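Local coordinates for protein glucokinase (Leishmania braziliensis MHOM/BR/75/M2904, PDB 6EDI) that probably phosphorylates D-glucose with ATP, as a dimeric glucokinase of the actin-like ATPase superfamily, here crystallised in an open conformation, at residues A[79-84]-A[128-133]; A[200-205]-A[224-229]. All blocks are in the same frame, centred on the assembly; numbering follows the deposited sequence.

Contact 1: A[79-84]-A[128-133]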
ATOM      1  N   SER A  79       3.292 -30.745  13.588  1.00 40.05           N
ATOM      2  CA  SER A  79       3.297 -29.993  12.328  1.00 43.31           C
ATOM      3  C   SER A  79       1.953 -29.297  12.119  1.00 36.09           C
ATOM      4  O   SER A  79       1.383 -29.338  11.030  1.00 42.06           O
ATOM      5  CB  SER A  79       3.614 -30.915  11.143  1.00 43.06           C
ATOM      6  OG  SER A  79       4.928 -31.442  11.238  1.00 44.20           O
ATOM      7  N   ASP A  80       1.460 -28.665  13.182  1.00 39.48           N
ATOM      8  CA  ASP A  80       0.095 -28.150  13.237  1.00 40.39           C
ATOM      9  C   ASP A  80       0.073 -26.802  13.960  1.00 40.05           C
ATOM     10  O   ASP A  80       0.495 -26.709  15.117  1.00 34.78           O
ATOM     11  CB  ASP A  80      -0.803 -29.163  13.965  1.00 40.83           C
ATOM     12  CG  ASP A  80      -2.282 -28.782  13.949  1.00 42.81           C
ATOM     13  OD1 ASP A  80      -2.624 -27.592  13.761  1.00 40.06           O
ATOM     14  OD2 ASP A  80      -3.119 -29.688  14.153  1.00 42.93           O
ATOM     15  N   ILE A  81      -0.450 -25.776  13.284  1.00 34.28           N
ATOM     16  CA  ILE A  81      -0.450 -24.402  13.805  1.00 36.28           C
ATOM     17  C   ILE A  81      -1.294 -24.240  15.068  1.00 33.76           C
ATOM     18  O   ILE A  81      -1.064 -23.327  15.867  1.00 35.58           O
ATOM     19  CB  ILE A  81      -0.938 -23.385  12.731  1.00 32.01           C
ATOM     20  CG1 ILE A  81      -0.513 -21.961  13.090  1.00 32.43           C
ATOM     21  CG2 ILE A  81      -2.444 -23.463  12.547  1.00 31.56           C
ATOM     22  CD1 ILE A  81       0.983 -21.765  13.059  1.00 32.23           C
ATOM     23  N   ARG A  82      -2.281 -25.116  15.239  1.00 37.60           N
ATOM     24  CA  ARG A  82      -3.175 -25.052  16.394  1.00 34.64           C
ATOM     25  C   ARG A  82      -2.445 -25.451  17.671  1.00 37.84           C
ATOM     26  O   ARG A  82      -2.930 -25.213  18.774  1.00 36.98           O
ATOM     27  CB  ARG A  82      -4.402 -25.939  16.165  1.00 38.43           C
ATOM     28  CG  ARG A  82      -5.292 -25.463  15.015  1.00 38.78           C
ATOM     29  CD  ARG A  82      -6.236 -26.539  14.518  1.00 37.01           C
ATOM     30  NE  ARG A  82      -5.526 -27.621  13.840  1.00 42.08           N
ATOM     31  CZ  ARG A  82      -6.126 -28.614  13.189  1.00 45.58           C
ATOM     32  NH1 ARG A  82      -7.449 -28.666  13.128  1.00 43.98           N
ATOM     33  NH2 ARG A  82      -5.402 -29.559  12.603  1.00 44.62           N
ATOM     34  N   GLN A  83      -1.264 -26.040  17.520  1.00 37.47           N
ATOM     35  CA  GLN A  83      -0.420 -26.361  18.671  1.00 35.99           C
ATOM     36  C   GLN A  83       0.054 -25.101  19.413  1.00 34.80           C
ATOM     37  O   GLN A  83       0.504 -25.184  20.550  1.00 36.68           O
ATOM     38  CB  GLN A  83       0.768 -27.243  18.261  1.00 39.98           C
ATOM     39  CG  GLN A  83       1.528 -27.859  19.439  1.00 40.77           C
ATOM     40  CD  GLN A  83       2.496 -28.963  19.029  1.00 44.36           C
ATOM     41  OE1 GLN A  83       2.774 -29.159  17.841  1.00 45.15           O
ATOM     42  NE2 GLN A  83       3.007 -29.698  20.014  1.00 43.78           N
ATOM     43  N   LEU A  84      -0.074 -23.927  18.789  1.00 37.33           N
ATOM     44  CA  LEU A  84       0.233 -22.683  19.494  1.00 36.04           C
ATOM     45  C   LEU A  84      -0.599 -22.590  20.777  1.00 34.69           C
ATOM     46  O   LEU A  84      -0.117 -22.100  21.789  1.00 34.82           O
ATOM     47  CB  LEU A  84       0.001 -21.446  18.608  1.00 26.77           C
ATOM     48  CG  LEU A  84       0.868 -21.320  17.350  1.00 31.19           C
ATOM     49  CD1 LEU A  84       0.702 -19.965  16.712  1.00 26.45           C
ATOM     50  CD2 LEU A  84       2.313 -21.531  17.694  1.00 29.15           C
ATOM     51  N   GLY A 128      -4.168 -18.302   7.259  1.00 48.68           N
ATOM     52  CA  GLY A 128      -4.776 -19.306   6.398  1.00 44.43           C
ATOM     53  C   GLY A 128      -3.919 -20.524   6.225  1.00 42.82           C
ATOM     54  O   GLY A 128      -2.940 -20.669   6.954  1.00 44.89           O
ATOM     55  N   PRO A 129      -4.280 -21.406   5.268  1.00 42.57           N
ATOM     56  CA  PRO A 129      -3.514 -22.646   5.137  1.00 40.12           C
ATOM     57  C   PRO A 129      -2.053 -22.348   4.916  1.00 41.06           C
ATOM     58  O   PRO A 129      -1.694 -21.375   4.250  1.00 40.42           O
ATOM     59  CB  PRO A 129      -4.115 -23.303   3.896  1.00 43.78           C
ATOM     60  CG  PRO A 129      -5.499 -22.813   3.860  1.00 43.90           C
ATOM     61  CD  PRO A 129      -5.400 -21.365   4.312  1.00 41.70           C
ATOM     62  N   PHE A 130      -1.223 -23.172   5.533  1.00 36.72           N
ATOM     63  CA  PHE A 130       0.207 -23.123   5.352  1.00 38.86           C
ATOM     64  C   PHE A 130       0.549 -24.336   4.502  1.00 43.27           C
ATOM     65  O   PHE A 130      -0.180 -25.328   4.514  1.00 42.59           O
ATOM     66  CB  PHE A 130       0.900 -23.208   6.710  1.00 39.52           C
ATOM     67  CG  PHE A 130       0.454 -22.149   7.683  1.00 36.59           C
ATOM     68  CD1 PHE A 130      -0.665 -22.348   8.477  1.00 35.45           C
ATOM     69  CD2 PHE A 130       1.164 -20.963   7.811  1.00 36.31           C
ATOM     70  CE1 PHE A 130      -1.081 -21.377   9.378  1.00 35.89           C
ATOM     71  CE2 PHE A 130       0.763 -19.988   8.714  1.00 35.47           C
ATOM     72  CZ  PHE A 130      -0.366 -20.196   9.498  1.00 34.72           C
ATOM     73  N   ASN A 131       1.638 -24.265   3.748  1.00 42.53           N
ATOM     74  CA  ASN A 131       1.984 -25.378   2.869  1.00 47.83           C
ATOM     75  C   ASN A 131       2.593 -26.565   3.627  1.00 46.52           C
ATOM     76  O   ASN A 131       2.435 -27.717   3.205  1.00 41.67           O
ATOM     77  CB  ASN A 131       2.914 -24.918   1.738  1.00 45.81           C
ATOM     78  CG  ASN A 131       4.193 -24.301   2.259  1.00 53.14           C
ATOM     79  OD1 ASN A 131       4.181 -23.594   3.267  1.00 55.71           O
ATOM     80  ND2 ASN A 131       5.312 -24.576   1.586  1.00 55.95           N
ATOM     81  N   ASN A 132       3.272 -26.288   4.744  1.00 46.14           N
ATOM     82  CA  ASN A 132       3.948 -27.351   5.507  1.00 42.93           C
ATOM     83  C   ASN A 132       3.436 -27.585   6.945  1.00 41.26           C
ATOM     84  O   ASN A 132       3.978 -28.406   7.693  1.00 40.82           O
ATOM     85  CB  ASN A 132       5.481 -27.185   5.466  1.00 44.40           C
ATOM     86  CG  ASN A 132       5.979 -25.969   6.232  1.00 51.32           C
ATOM     87  OD1 ASN A 132       5.329 -25.486   7.158  1.00 52.33           O
ATOM     88  ND2 ASN A 132       7.159 -25.478   5.856  1.00 52.58           N
ATOM     89  N   LEU A 133       2.398 -26.855   7.328  1.00 37.50           N
ATOM     90  CA  LEU A 133       1.767 -27.052   8.623  1.00 40.47           C
ATOM     91  C   LEU A 133       0.288 -27.294   8.405  1.00 43.38           C
ATOM     92  O   LEU A 133      -0.277 -26.880   7.387  1.00 41.68           O
ATOM     93  CB  LEU A 133       1.960 -25.834   9.535  1.00 38.21           C
ATOM     94  CG  LEU A 133       3.371 -25.500  10.008  1.00 35.51           C
ATOM     95  CD1 LEU A 133       3.386 -24.158  10.714  1.00 33.99           C
ATOM     96  CD2 LEU A 133       3.854 -26.589  10.937  1.00 40.82           C
TER
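The ring of Phe130 meets Ile81 obliquely, through its CE1 and CZ corner, while the carbonyl oxygen of Gly128 lies over one of its faces, displaced toward the rim. Ile81 CG1 comes to 3.8 Å from Phe130 CE1, and CG2 lies near that same ring carbon. CG1 stands anti to the backbone N (chi1 -161°), at the ring corner, and the chi2 turn of 66° carries CD1 on toward Leu133, whose CD1 is 4.1 Å from Ile81 CD1. A beta-branched side chain suits this place: its two branches meet one ring carbon, and the longer ends at a leucine methyl. The other methyl of Leu133, CD2, packs 3.5 Å from Ser79 C, and Ser79 O receives a CA-H...O contact from Leu133 CA at 3.3 Å.

No conventional hydrogen bond joins the two segments. Asp80 instead shapes its own loop: OD1 accepts from Arg82 N at 2.9 Å, an Asx turn, and Arg82 grips the carboxylate side-on in a salt bridge, NE to OD1 and NH2 to OD2. Arg82 NE lies 2.9 Å from Asp80 OD1, nearly in line at 175°, and OD2 has a further cationic partner in Lys78.

Backbone bonds from Ser79 and Ile81 to Lys134 tie the loop leading into helix 84-98 to the one between strands 126-127 and 137-138. Ile81 also touches Val47 of strand 41-48, and Phe130 Val117 of strand 110-117.

Contact 2: A[200-205]-A[224-229]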
ATOM      1  N   ILE A 200      13.862   6.016  10.816  1.00 24.36           N
ATOM      2  CA  ILE A 200      13.143   5.968   9.536  1.00 24.51           C
ATOM      3  C   ILE A 200      12.470   7.315   9.327  1.00 27.58           C
ATOM      4  O   ILE A 200      12.195   7.723   8.200  1.00 27.11           O
ATOM      5  CB  ILE A 200      12.077   4.855   9.461  1.00 25.05           C
ATOM      6  CG1 ILE A 200      11.073   4.966  10.612  1.00 27.20           C
ATOM      7  CG2 ILE A 200      12.734   3.474   9.448  1.00 24.82           C
ATOM      8  CD1 ILE A 200       9.799   4.151  10.368  1.00 32.46           C
ATOM      9  N   GLY A 201      12.214   8.013  10.428  1.00 27.39           N
ATOM     10  CA  GLY A 201      11.612   9.336  10.353  1.00 28.96           C
ATOM     11  C   GLY A 201      10.107   9.308  10.170  1.00 25.44           C
ATOM     12  O   GLY A 201       9.499   8.238  10.132  1.00 25.06           O
ATOM     13  N   ARG A 202       9.501  10.493  10.077  1.00 23.10           N
ATOM     14  CA  ARG A 202       8.051  10.615   9.905  1.00 29.70           C
ATOM     15  C   ARG A 202       7.638  10.597   8.434  1.00 30.50           C
ATOM     16  O   ARG A 202       7.369  11.645   7.824  1.00 29.97           O
ATOM     17  CB  ARG A 202       7.531  11.889  10.571  1.00 32.88           C
ATOM     18  CG  ARG A 202       7.849  11.959  12.047  1.00 35.53           C
ATOM     19  CD  ARG A 202       6.593  12.127  12.874  1.00 43.64           C
ATOM     20  NE  ARG A 202       6.878  11.971  14.296  1.00 44.71           N
ATOM     21  CZ  ARG A 202       6.829  12.956  15.179  1.00 52.14           C
ATOM     22  NH1 ARG A 202       6.474  14.177  14.797  1.00 55.57           N
ATOM     23  NH2 ARG A 202       7.114  12.713  16.451  1.00 52.46           N
ATOM     24  N   GLY A 203       7.583   9.393   7.876  1.00 26.46           N
ATOM     25  CA  GLY A 203       7.170   9.188   6.502  1.00 26.34           C
ATOM     26  C   GLY A 203       7.083   7.704   6.225  1.00 24.91           C
ATOM     27  O   GLY A 203       7.348   6.877   7.111  1.00 25.38           O
ATOM     28  N   ARG A 204       6.706   7.345   5.008  1.00 25.97           N
ATOM     29  CA  ARG A 204       6.585   5.934   4.694  1.00 23.84           C
ATOM     30  C   ARG A 204       7.942   5.285   4.602  1.00 25.22           C
ATOM     31  O   ARG A 204       8.911   5.879   4.118  1.00 26.12           O
ATOM     32  CB  ARG A 204       5.850   5.705   3.374  1.00 23.20           C
ATOM     33  CG  ARG A 204       4.341   5.838   3.462  1.00 24.56           C
ATOM     34  CD  ARG A 204       3.721   5.782   2.075  1.00 24.50           C
ATOM     35  NE  ARG A 204       2.264   5.841   2.138  1.00 23.53           N
ATOM     36  CZ  ARG A 204       1.498   5.935   1.065  1.00 22.10           C
ATOM     37  NH1 ARG A 204       2.071   5.964  -0.129  1.00 21.05           N
ATOM     38  NH2 ARG A 204       0.176   5.978   1.182  1.00 27.78           N
ATOM     39  N   CYS A 205       7.986   4.039   5.048  1.00 26.79           N
ATOM     40  CA  CYS A 205       9.151   3.194   4.872  1.00 22.01           C
ATOM     41  C   CYS A 205       8.728   1.944   4.088  1.00 23.59           C
ATOM     42  O   CYS A 205       7.895   1.155   4.545  1.00 27.05           O
ATOM     43  CB  CYS A 205       9.719   2.817   6.239  1.00 20.54           C
ATOM     44  SG  CYS A 205      11.100   1.696   6.136  1.00 25.17           S
ATOM     45  N   VAL A 224      -2.306  12.331  11.149  1.00 29.36           N
ATOM     46  CA  VAL A 224      -3.430  12.705  12.013  1.00 37.14           C
ATOM     47  C   VAL A 224      -3.194  12.266  13.445  1.00 34.27           C
ATOM     48  O   VAL A 224      -3.409  13.033  14.382  1.00 34.02           O
ATOM     49  CB  VAL A 224      -4.752  12.071  11.536  1.00 37.46           C
ATOM     50  CG1 VAL A 224      -5.920  12.640  12.322  1.00 36.65           C
ATOM     51  CG2 VAL A 224      -4.962  12.308  10.058  1.00 39.62           C
ATOM     52  N   SER A 225      -2.723  11.030  13.596  1.00 32.52           N
ATOM     53  CA  SER A 225      -2.542  10.408  14.899  1.00 30.12           C
ATOM     54  C   SER A 225      -1.079  10.311  15.299  1.00 33.39           C
ATOM     55  O   SER A 225      -0.761   9.774  16.366  1.00 28.89           O
ATOM     56  CB  SER A 225      -3.159   9.004  14.901  1.00 33.98           C
ATOM     57  OG  SER A 225      -2.540   8.150  13.941  1.00 27.73           O
ATOM     58  N   ASP A 226      -0.202  10.820  14.439  1.00 32.19           N
ATOM     59  CA  ASP A 226       1.248  10.729  14.630  1.00 34.14           C
ATOM     60  C   ASP A 226       1.649   9.299  14.972  1.00 30.89           C
ATOM     61  O   ASP A 226       2.310   9.035  15.986  1.00 29.22           O
ATOM     62  CB  ASP A 226       1.724  11.714  15.705  1.00 34.84           C
ATOM     63  CG  ASP A 226       3.230  11.763  15.820  1.00 36.50           C
ATOM     64  OD1 ASP A 226       3.905  11.577  14.787  1.00 34.14           O
ATOM     65  OD2 ASP A 226       3.739  11.970  16.941  1.00 35.33           O
ATOM     66  N   SER A 227       1.207   8.363  14.141  1.00 24.86           N
ATOM     67  CA  SER A 227       1.453   6.955  14.416  1.00 31.69           C
ATOM     68  C   SER A 227       1.720   6.259  13.100  1.00 27.54           C
ATOM     69  O   SER A 227       1.536   6.849  12.025  1.00 27.44           O
ATOM     70  CB  SER A 227       0.243   6.319  15.095  1.00 24.67           C
ATOM     71  OG  SER A 227      -0.896   6.502  14.286  1.00 32.24           O
ATOM     72  N   TYR A 228       2.152   5.009  13.179  1.00 26.20           N
ATOM     73  CA  TYR A 228       2.428   4.241  11.974  1.00 23.59           C
ATOM     74  C   TYR A 228       1.557   2.989  11.917  1.00 27.50           C
ATOM     75  O   TYR A 228       1.165   2.445  12.954  1.00 27.19           O
ATOM     76  CB  TYR A 228       3.888   3.776  11.977  1.00 25.56           C
ATOM     77  CG  TYR A 228       4.955   4.851  12.037  1.00 24.20           C
ATOM     78  CD1 TYR A 228       5.283   5.486  13.238  1.00 26.60           C
ATOM     79  CD2 TYR A 228       5.685   5.173  10.913  1.00 21.51           C
ATOM     80  CE1 TYR A 228       6.292   6.456  13.286  1.00 27.63           C
ATOM     81  CE2 TYR A 228       6.698   6.127  10.950  1.00 23.12           C
ATOM     82  CZ  TYR A 228       6.996   6.755  12.130  1.00 28.52           C
ATOM     83  OH  TYR A 228       8.000   7.705  12.130  1.00 30.74           O
ATOM     84  N   ILE A 229       1.283   2.500  10.710  1.00 24.02           N
ATOM     85  CA  ILE A 229       0.626   1.212  10.576  1.00 23.08           C
ATOM     86  C   ILE A 229       1.350   0.469   9.472  1.00 24.73           C
ATOM     87  O   ILE A 229       1.759   1.066   8.483  1.00 23.85           O
ATOM     88  CB  ILE A 229      -0.897   1.343  10.275  1.00 25.96           C
ATOM     89  CG1 ILE A 229      -1.556  -0.036  10.169  1.00 26.05           C
ATOM     90  CG2 ILE A 229      -1.158   2.207   9.019  1.00 27.82           C
ATOM     91  CD1 ILE A 229      -3.079   0.002  10.286  1.00 23.10           C
TER
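Asp226 comes first along 224-229 in meeting 200-205, setting OD1 of its carboxylate over one face of the Arg202 guanidinium, toward the rim. Asp226 OD1 is 3.0 Å from Arg202 NE, yet it stands well out of the guanidinium plane, and the two flat groups are turned 77° apart. This is a salt bridge of charges alone, with no N-H aimed at the oxygen; the directed bond to OD1 comes from the hydroxyl of Tyr221. The arginine chain, bent at chi2 (-123°), brings its charged end to the aspartate. Asp226 and Ser227 both face Val222, forming a G1 beta bulge, and Asp226 has the positive phi that goes with it.

Tyr228 makes the largest single share of the contact. Its OH donates to Gly201 O at 2.6 Å, approaching from above the carbonyl plane, while that oxygen sits at the ring edge, in the plane of the ring. A tyrosine suits the site because one side chain offers both a long apolar ring and a donor at its end. Ile200 CD1 touches the ring obliquely, 3.7 Å from Tyr228 CE2. Gly201, with phi 81°, adopts a backbone shape that glycine takes readily, and Arg202 next to it centres an inverse gamma turn.

Tyr221 also stacks edge-to-face with Tyr228. The contact joins the loop entering strand 205-210 to 227-233, an edge strand within this chain, across the intervening strand 214-222. Helix 157-170 covers Ile200 and Tyr228 through Leu166, and Arg202 O accepts a hydrogen bond from Asn123 of the second subunit.

Contact 1 closes before contact 2 opens along the chain, and their centres lie 33 Å apart, with nearest atoms about 19 Å from each other. They serve different sheets: contact 1 joins loops beside the sheet containing strands 41-48 and 110-117, one of them linking two strands of a small three-stranded sheet, whereas contact 2 lies at the sheet running from strand 178-182 to strand 227-233. Two such large sheets, each flanked by helices, are the hallmark of the actin-like ATPase fold, in which the active site lies between two domains. Contact 1 thus ties loops within one half, and contact 2 joins a loop to an edge strand of the other, where the second subunit meets it.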